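Local coordinates for flavoprotein (PDB 5V8S) that probably transfers electrons as an FMN-binding oxidoreductase, pairing a di-iron metallo-beta-lactamase-like domain with a flavodoxin-like one, at residues E26-I37 with G49-K58. The protein carries 1 engineered substitution. Sequence-based numbering, arbitrary orientation.
Sequences EIYVLRIDDDRI and GISYNAYLVK
Val29 and Tyr55 stand side by side on neighbouring antiparallel strands, 26-34 and 50-58, in one sheet of the metallo-beta-lactamase-like domain, a worked example of how a beta sheet sorts its side chains onto two faces. On the face with Ile27, Val29, Arg31 and Asp33, a Val29 methyl fits beside the Tyr55 ring. Its CG2 stands 3.7 Å from Tyr55 CE2, the two side chains running alongside each other, while the phenol end of Tyr55 goes on to Pro238 O. One step along, Ile27 packs against both methyls of Val57, Ile27 CG1 lying 4.0 Å from Val57 CG1, and Phe177 packs on this pair from the domain's other sheet. Further on, the extended Arg31 chain lies beside Asn53, its CG 3.2 Å from Asn53 OD1, an oxygen that also accepts from Ser51 OG. Arg31 then grips Asp33 side-on, the NE to OD1 bond lying in the guanidinium plane, and its two terminal nitrogens reach the carbonyls of Pro188 and Ile190.

The face with Tyr28, Leu30 and Ile32 fits differently. The small Ala54 sits opposite Leu30, and Phe77 of helix 74-82 touches both. Ile32 CG2 pushes against the ring edge of Tyr52, 3.7 Å from CD2. From Ile27-Val57 to Asp34-Ile50, eight residue pairs stay in step, and the bonds between Leu30 and Ala54 are almost straight, 178° at each hydrogen. Toward the di-iron site, Ser51 O bonds to ND1 of His240, a residue of the di-iron pocket that Ile50 also touches. There Asp34 CG lies anti to the backbone N (chi1 -170°), which carries the carboxylate across to Tyr52: OD1 accepts from Arg36 N, an Asx turn, and from Ile37 N, which makes it an Asx motif, and Tyr73 OH also bonds to it; OD2 accepts a hydrogen bond from Tyr52 OH through its anti lone pair, at 2.7 Å.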
ATOM      1  N   GLU A  26      26.004 -34.952  16.316  1.00 29.44           N
ATOM      2  CA  GLU A  26      25.929 -34.908  14.859  1.00 28.00           C
ATOM      3  C   GLU A  26      24.677 -34.124  14.461  1.00 26.06           C
ATOM      4  O   GLU A  26      23.557 -34.595  14.680  1.00 27.05           O
ATOM      5  CB  GLU A  26      25.882 -36.348  14.354  1.00 29.61           C
ATOM      6  CG  GLU A  26      26.084 -36.531  12.868  1.00 31.14           C
ATOM      7  CD  GLU A  26      25.982 -37.994  12.429  1.00 33.11           C
ATOM      8  OE1 GLU A  26      26.161 -38.901  13.271  1.00 35.78           O
ATOM      9  OE2 GLU A  26      25.714 -38.244  11.231  1.00 35.22           O
ATOM     10  N   ILE A  27      24.860 -32.929  13.879  1.00 24.41           N
ATOM     11  CA  ILE A  27      23.751 -32.041  13.528  1.00 23.04           C
ATOM     12  C   ILE A  27      23.896 -31.642  12.072  1.00 21.88           C
ATOM     13  O   ILE A  27      24.981 -31.234  11.644  1.00 23.25           O
ATOM     14  CB  ILE A  27      23.713 -30.779  14.416  1.00 23.01           C
ATOM     15  CG1 ILE A  27      23.505 -31.155  15.882  1.00 23.86           C
ATOM     16  CG2 ILE A  27      22.613 -29.813  13.955  1.00 23.55           C
ATOM     17  CD1 ILE A  27      23.737 -30.014  16.826  1.00 24.73           C
ATOM     18  N   TYR A  28      22.796 -31.742  11.324  1.00 21.52           N
ATOM     19  CA  TYR A  28      22.699 -31.305   9.939  1.00 22.68           C
ATOM     20  C   TYR A  28      21.733 -30.137   9.855  1.00 21.06           C
ATOM     21  O   TYR A  28      20.722 -30.099  10.568  1.00 22.16           O
ATOM     22  CB  TYR A  28      22.155 -32.419   9.040  1.00 25.70           C
ATOM     23  CG  TYR A  28      23.060 -33.623   8.973  1.00 28.19           C
ATOM     24  CD1 TYR A  28      23.059 -34.565   9.991  1.00 29.28           C
ATOM     25  CD2 TYR A  28      23.911 -33.822   7.896  1.00 29.63           C
ATOM     26  CE1 TYR A  28      23.887 -35.662   9.947  1.00 30.28           C
ATOM     27  CE2 TYR A  28      24.750 -34.922   7.847  1.00 31.51           C
ATOM     28  CZ  TYR A  28      24.729 -35.840   8.873  1.00 31.43           C
ATOM     29  OH  TYR A  28      25.561 -36.936   8.839  1.00 33.80           O
ATOM     30  N   VAL A  29      22.033 -29.200   8.966  1.00 20.85           N
ATOM     31  CA  VAL A  29      21.048 -28.216   8.522  1.00 20.73           C
ATOM     32  C   VAL A  29      20.498 -28.654   7.177  1.00 22.23           C
ATOM     33  O   VAL A  29      21.233 -29.164   6.318  1.00 23.22           O
ATOM     34  CB  VAL A  29      21.626 -26.783   8.439  1.00 21.75           C
ATOM     35  CG1 VAL A  29      22.779 -26.719   7.431  1.00 23.41           C
ATOM     36  CG2 VAL A  29      20.525 -25.761   8.116  1.00 21.83           C
ATOM     37  N   LEU A  30      19.197 -28.437   7.000  1.00 21.05           N
ATOM     38  CA  LEU A  30      18.509 -28.552   5.717  1.00 21.52           C
ATOM     39  C   LEU A  30      17.926 -27.174   5.443  1.00 20.39           C
ATOM     40  O   LEU A  30      16.970 -26.762   6.110  1.00 20.97           O
ATOM     41  CB  LEU A  30      17.387 -29.584   5.794  1.00 23.39           C
ATOM     42  CG  LEU A  30      17.859 -31.009   6.076  1.00 27.25           C
ATOM     43  CD1 LEU A  30      16.773 -31.785   6.744  1.00 30.26           C
ATOM     44  CD2 LEU A  30      18.266 -31.688   4.792  1.00 30.22           C
ATOM     45  N   ARG A  31      18.503 -26.463   4.476  1.00 19.19           N
ATOM     46  CA  ARG A  31      18.137 -25.079   4.190  1.00 18.47           C
ATOM     47  C   ARG A  31      17.671 -24.982   2.746  1.00 20.37           C
ATOM     48  O   ARG A  31      18.358 -25.460   1.835  1.00 22.06           O
ATOM     49  CB  ARG A  31      19.339 -24.134   4.418  1.00 19.83           C
ATOM     50  CG  ARG A  31      19.165 -22.726   3.846  1.00 20.40           C
ATOM     51  CD  ARG A  31      20.318 -21.784   4.177  1.00 21.14           C
ATOM     52  NE  ARG A  31      20.462 -20.783   3.117  1.00 21.66           N
ATOM     53  CZ  ARG A  31      21.465 -19.916   3.031  1.00 22.50           C
ATOM     54  NH1 ARG A  31      22.401 -19.880   3.971  1.00 23.13           N
ATOM     55  NH2 ARG A  31      21.536 -19.084   1.997  1.00 23.38           N
ATOM     56  N   ILE A  32      16.508 -24.371   2.537  1.00 19.77           N
ATOM     57  CA  ILE A  32      16.034 -24.063   1.190  1.00 20.33           C
ATOM     58  C   ILE A  32      15.964 -22.547   1.031  1.00 19.57           C
ATOM     59  O   ILE A  32      15.544 -21.833   1.950  1.00 20.18           O
ATOM     60  CB  ILE A  32      14.703 -24.765   0.851  1.00 20.41           C
ATOM     61  CG1 ILE A  32      14.402 -24.594  -0.637  1.00 22.94           C
ATOM     62  CG2 ILE A  32      13.553 -24.256   1.720  1.00 20.94           C
ATOM     63  CD1 ILE A  32      13.275 -25.456  -1.145  1.00 25.72           C
ATOM     64  N   ASP A  33      16.444 -22.060  -0.100  1.00 20.06           N
ATOM     65  CA  ASP A  33      16.498 -20.626  -0.392  1.00 21.04           C
ATOM     66  C   ASP A  33      15.279 -20.254  -1.238  1.00 22.15           C
ATOM     67  O   ASP A  33      15.224 -20.576  -2.429  1.00 23.31           O
ATOM     68  CB  ASP A  33      17.815 -20.298  -1.095  1.00 21.81           C
ATOM     69  CG  ASP A  33      19.002 -20.376  -0.160  1.00 24.38           C
ATOM     70  OD1 ASP A  33      18.778 -20.647   1.032  1.00 25.37           O
ATOM     71  OD2 ASP A  33      20.142 -20.154  -0.609  1.00 26.34           O
ATOM     72  N   ASP A  34      14.311 -19.566  -0.625  1.00 21.08           N
ATOM     73  CA  ASP A  34      13.054 -19.228  -1.303  1.00 20.76           C
ATOM     74  C   ASP A  34      13.283 -17.964  -2.123  1.00 23.43           C
ATOM     75  O   ASP A  34      13.217 -16.846  -1.605  1.00 23.25           O
ATOM     76  CB  ASP A  34      11.923 -19.043  -0.295  1.00 21.44           C
ATOM     77  CG  ASP A  34      10.567 -18.940  -0.955  1.00 20.90           C
ATOM     78  OD1 ASP A  34      10.535 -18.849  -2.193  1.00 21.92           O
ATOM     79  OD2 ASP A  34       9.554 -18.943  -0.237  1.00 20.26           O
ATOM     80  N   ASP A  35      13.542 -18.149  -3.410  1.00 24.74           N
ATOM     81  CA  ASP A  35      13.645 -17.035  -4.344  1.00 26.85           C
ATOM     82  C   ASP A  35      12.364 -16.828  -5.146  1.00 26.97           C
ATOM     83  O   ASP A  35      12.369 -16.055  -6.111  1.00 29.48           O
ATOM     84  CB  ASP A  35      14.854 -17.191  -5.272  1.00 31.47           C
ATOM     85  CG  ASP A  35      14.793 -18.438  -6.120  1.00 36.08           C
ATOM     86  OD1 ASP A  35      13.893 -19.271  -5.923  1.00 37.73           O
ATOM     87  OD2 ASP A  35      15.667 -18.587  -6.998  1.00 40.34           O
ATOM     88  N   ARG A  36      11.273 -17.503  -4.777  1.00 25.74           N
ATOM     89  CA  ARG A  36       9.986 -17.299  -5.434  1.00 26.10           C
ATOM     90  C   ARG A  36       9.143 -16.263  -4.708  1.00 24.43           C
ATOM     91  O   ARG A  36       8.472 -15.445  -5.350  1.00 25.91           O
ATOM     92  CB  ARG A  36       9.205 -18.618  -5.518  1.00 29.75           C
ATOM     93  CG  ARG A  36       9.818 -19.679  -6.432  1.00 33.41           C
ATOM     94  CD  ARG A  36       8.926 -20.936  -6.504  1.00 36.43           C
ATOM     95  NE  ARG A  36       9.645 -22.114  -6.987  1.00 39.44           N
ATOM     96  CZ  ARG A  36       9.184 -23.360  -6.912  1.00 41.63           C
ATOM     97  NH1 ARG A  36       7.994 -23.609  -6.372  1.00 42.87           N
ATOM     98  NH2 ARG A  36       9.909 -24.362  -7.383  1.00 42.00           N
ATOM     99  N   ILE A  37       9.178 -16.278  -3.379  1.00 22.53           N
ATOM    100  CA  ILE A  37       8.358 -15.376  -2.585  1.00 21.03           C
ATOM    101  C   ILE A  37       8.758 -13.935  -2.873  1.00 21.83           C
ATOM    102  O   ILE A  37       9.937 -13.623  -3.087  1.00 23.59           O
ATOM    103  CB  ILE A  37       8.509 -15.745  -1.099  1.00 20.21           C
ATOM    104  CG1 ILE A  37       7.522 -14.965  -0.233  1.00 19.81           C
ATOM    105  CG2 ILE A  37       9.957 -15.511  -0.617  1.00 19.66           C
ATOM    106  CD1 ILE A  37       7.250 -15.634   1.098  1.00 20.17           C
ATOM    107  N   GLY A  49      14.671 -12.298  -0.835  1.00 20.17           N
ATOM    108  CA  GLY A  49      14.310 -13.649  -0.458  1.00 19.97           C
ATOM    109  C   GLY A  49      14.508 -13.943   1.018  1.00 18.93           C
ATOM    110  O   GLY A  49      14.921 -13.107   1.832  1.00 18.84           O
ATOM    111  N   ILE A  50      14.215 -15.196   1.356  1.00 17.62           N
ATOM    112  CA  ILE A  50      14.330 -15.703   2.714  1.00 17.33           C
ATOM    113  C   ILE A  50      14.578 -17.197   2.620  1.00 17.93           C
ATOM    114  O   ILE A  50      14.091 -17.864   1.703  1.00 19.42           O
ATOM    115  CB  ILE A  50      13.062 -15.381   3.536  1.00 17.11           C
ATOM    116  CG1 ILE A  50      13.295 -15.654   5.028  1.00 17.35           C
ATOM    117  CG2 ILE A  50      11.844 -16.143   2.982  1.00 17.44           C
ATOM    118  CD1 ILE A  50      12.083 -15.349   5.921  1.00 16.91           C
ATOM    119  N   SER A  51      15.363 -17.722   3.562  1.00 17.33           N
ATOM    120  CA  SER A  51      15.569 -19.161   3.630  1.00 18.00           C
ATOM    121  C   SER A  51      14.668 -19.765   4.700  1.00 17.79           C
ATOM    122  O   SER A  51      14.230 -19.088   5.629  1.00 17.85           O
ATOM    123  CB  SER A  51      17.035 -19.516   3.909  1.00 19.01           C
ATOM    124  OG  SER A  51      17.389 -19.337   5.277  1.00 19.50           O
ATOM    125  N   TYR A  52      14.407 -21.064   4.559  1.00 17.67           N
ATOM    126  CA  TYR A  52      13.773 -21.872   5.608  1.00 17.40           C
ATOM    127  C   TYR A  52      14.792 -22.918   6.030  1.00 18.72           C
ATOM    128  O   TYR A  52      15.300 -23.674   5.187  1.00 19.29           O
ATOM    129  CB  TYR A  52      12.448 -22.529   5.163  1.00 18.38           C
ATOM    130  CG  TYR A  52      11.560 -21.545   4.453  1.00 17.50           C
ATOM    131  CD1 TYR A  52      11.117 -20.403   5.100  1.00 17.61           C
ATOM    132  CD2 TYR A  52      11.242 -21.721   3.133  1.00 17.96           C
ATOM    133  CE1 TYR A  52      10.356 -19.438   4.441  1.00 17.95           C
ATOM    134  CE2 TYR A  52      10.460 -20.765   2.449  1.00 18.64           C
ATOM    135  CZ  TYR A  52      10.032 -19.620   3.119  1.00 18.63           C
ATOM    136  OH  TYR A  52       9.285 -18.628   2.475  1.00 18.52           O
ATOM    137  N   ASN A  53      15.089 -22.959   7.328  1.00 17.40           N
ATOM    138  CA  ASN A  53      16.152 -23.807   7.859  1.00 17.47           C
ATOM    139  C   ASN A  53      15.551 -24.804   8.838  1.00 17.87           C
ATOM    140  O   ASN A  53      14.915 -24.398   9.812  1.00 19.72           O
ATOM    141  CB  ASN A  53      17.194 -23.002   8.647  1.00 18.65           C
ATOM    142  CG  ASN A  53      17.792 -21.834   7.859  1.00 19.91           C
ATOM    143  OD1 ASN A  53      17.785 -21.806   6.622  1.00 20.23           O
ATOM    144  ND2 ASN A  53      18.330 -20.864   8.593  1.00 19.28           N
ATOM    145  N   ALA A  54      15.760 -26.091   8.588  1.00 19.08           N
ATOM    146  CA  ALA A  54      15.403 -27.148   9.523  1.00 19.47           C
ATOM    147  C   ALA A  54      16.672 -27.893   9.902  1.00 19.18           C
ATOM    148  O   ALA A  54      17.694 -27.762   9.235  1.00 20.65           O
ATOM    149  CB  ALA A  54      14.402 -28.106   8.874  1.00 19.88           C
ATOM    150  N   TYR A  55      16.605 -28.672  10.980  1.00 19.18           N
ATOM    151  CA  TYR A  55      17.799 -29.315  11.512  1.00 19.26           C
ATOM    152  C   TYR A  55      17.495 -30.763  11.856  1.00 19.90           C
ATOM    153  O   TYR A  55      16.378 -31.093  12.263  1.00 21.92           O
ATOM    154  CB  TYR A  55      18.321 -28.595  12.764  1.00 18.65           C
ATOM    155  CG  TYR A  55      18.664 -27.151  12.462  1.00 18.29           C
ATOM    156  CD1 TYR A  55      17.691 -26.161  12.529  1.00 19.04           C
ATOM    157  CD2 TYR A  55      19.936 -26.782  12.060  1.00 18.56           C
ATOM    158  CE1 TYR A  55      17.981 -24.838  12.213  1.00 18.52           C
ATOM    159  CE2 TYR A  55      20.237 -25.469  11.752  1.00 19.10           C
ATOM    160  CZ  TYR A  55      19.263 -24.504  11.830  1.00 19.39           C
ATOM    161  OH  TYR A  55      19.602 -23.210  11.522  1.00 19.24           O
ATOM    162  N   LEU A  56      18.511 -31.620  11.722  1.00 19.96           N
ATOM    163  CA  LEU A  56      18.408 -33.015  12.133  1.00 21.28           C
ATOM    164  C   LEU A  56      19.545 -33.331  13.095  1.00 21.45           C
ATOM    165  O   LEU A  56      20.718 -33.111  12.769  1.00 22.87           O
ATOM    166  CB  LEU A  56      18.474 -33.963  10.930  1.00 22.73           C
ATOM    167  CG  LEU A  56      18.340 -35.450  11.296  1.00 24.30           C
ATOM    168  CD1 LEU A  56      16.892 -35.781  11.622  1.00 24.00           C
ATOM    169  CD2 LEU A  56      18.859 -36.340  10.180  1.00 25.50           C
ATOM    170  N   VAL A  57      19.197 -33.863  14.266  1.00 22.10           N
ATOM    171  CA  VAL A  57      20.177 -34.256  15.272  1.00 22.07           C
ATOM    172  C   VAL A  57      20.160 -35.774  15.329  1.00 22.96           C
ATOM    173  O   VAL A  57      19.140 -36.365  15.684  1.00 23.67           O
ATOM    174  CB  VAL A  57      19.875 -33.657  16.659  1.00 22.56           C
ATOM    175  CG1 VAL A  57      21.076 -33.852  17.586  1.00 22.19           C
ATOM    176  CG2 VAL A  57      19.513 -32.177  16.552  1.00 23.50           C
ATOM    177  N   LYS A  58      21.280 -36.405  14.983  1.00 24.03           N
ATOM    178  CA  LYS A  58      21.381 -37.857  14.982  1.00 26.00           C
ATOM    179  C   LYS A  58      22.110 -38.277  16.244  1.00 27.05           C
ATOM    180  O   LYS A  58      23.277 -37.919  16.440  1.00 29.47           O
ATOM    181  CB  LYS A  58      22.107 -38.349  13.730  1.00 26.95           C
ATOM    182  CG  LYS A  58      21.370 -37.956  12.451  1.00 27.70           C
ATOM    183  CD  LYS A  58      21.979 -38.586  11.200  1.00 30.90           C
ATOM    184  CE  LYS A  58      21.473 -40.002  10.960  1.00 32.77           C
ATOM    185  NZ  LYS A  58      22.030 -40.588   9.688  1.00 33.39           N
TER
HETATM  186  O   HOH W   1      25.634 -37.630  17.675  1.00 26.86           O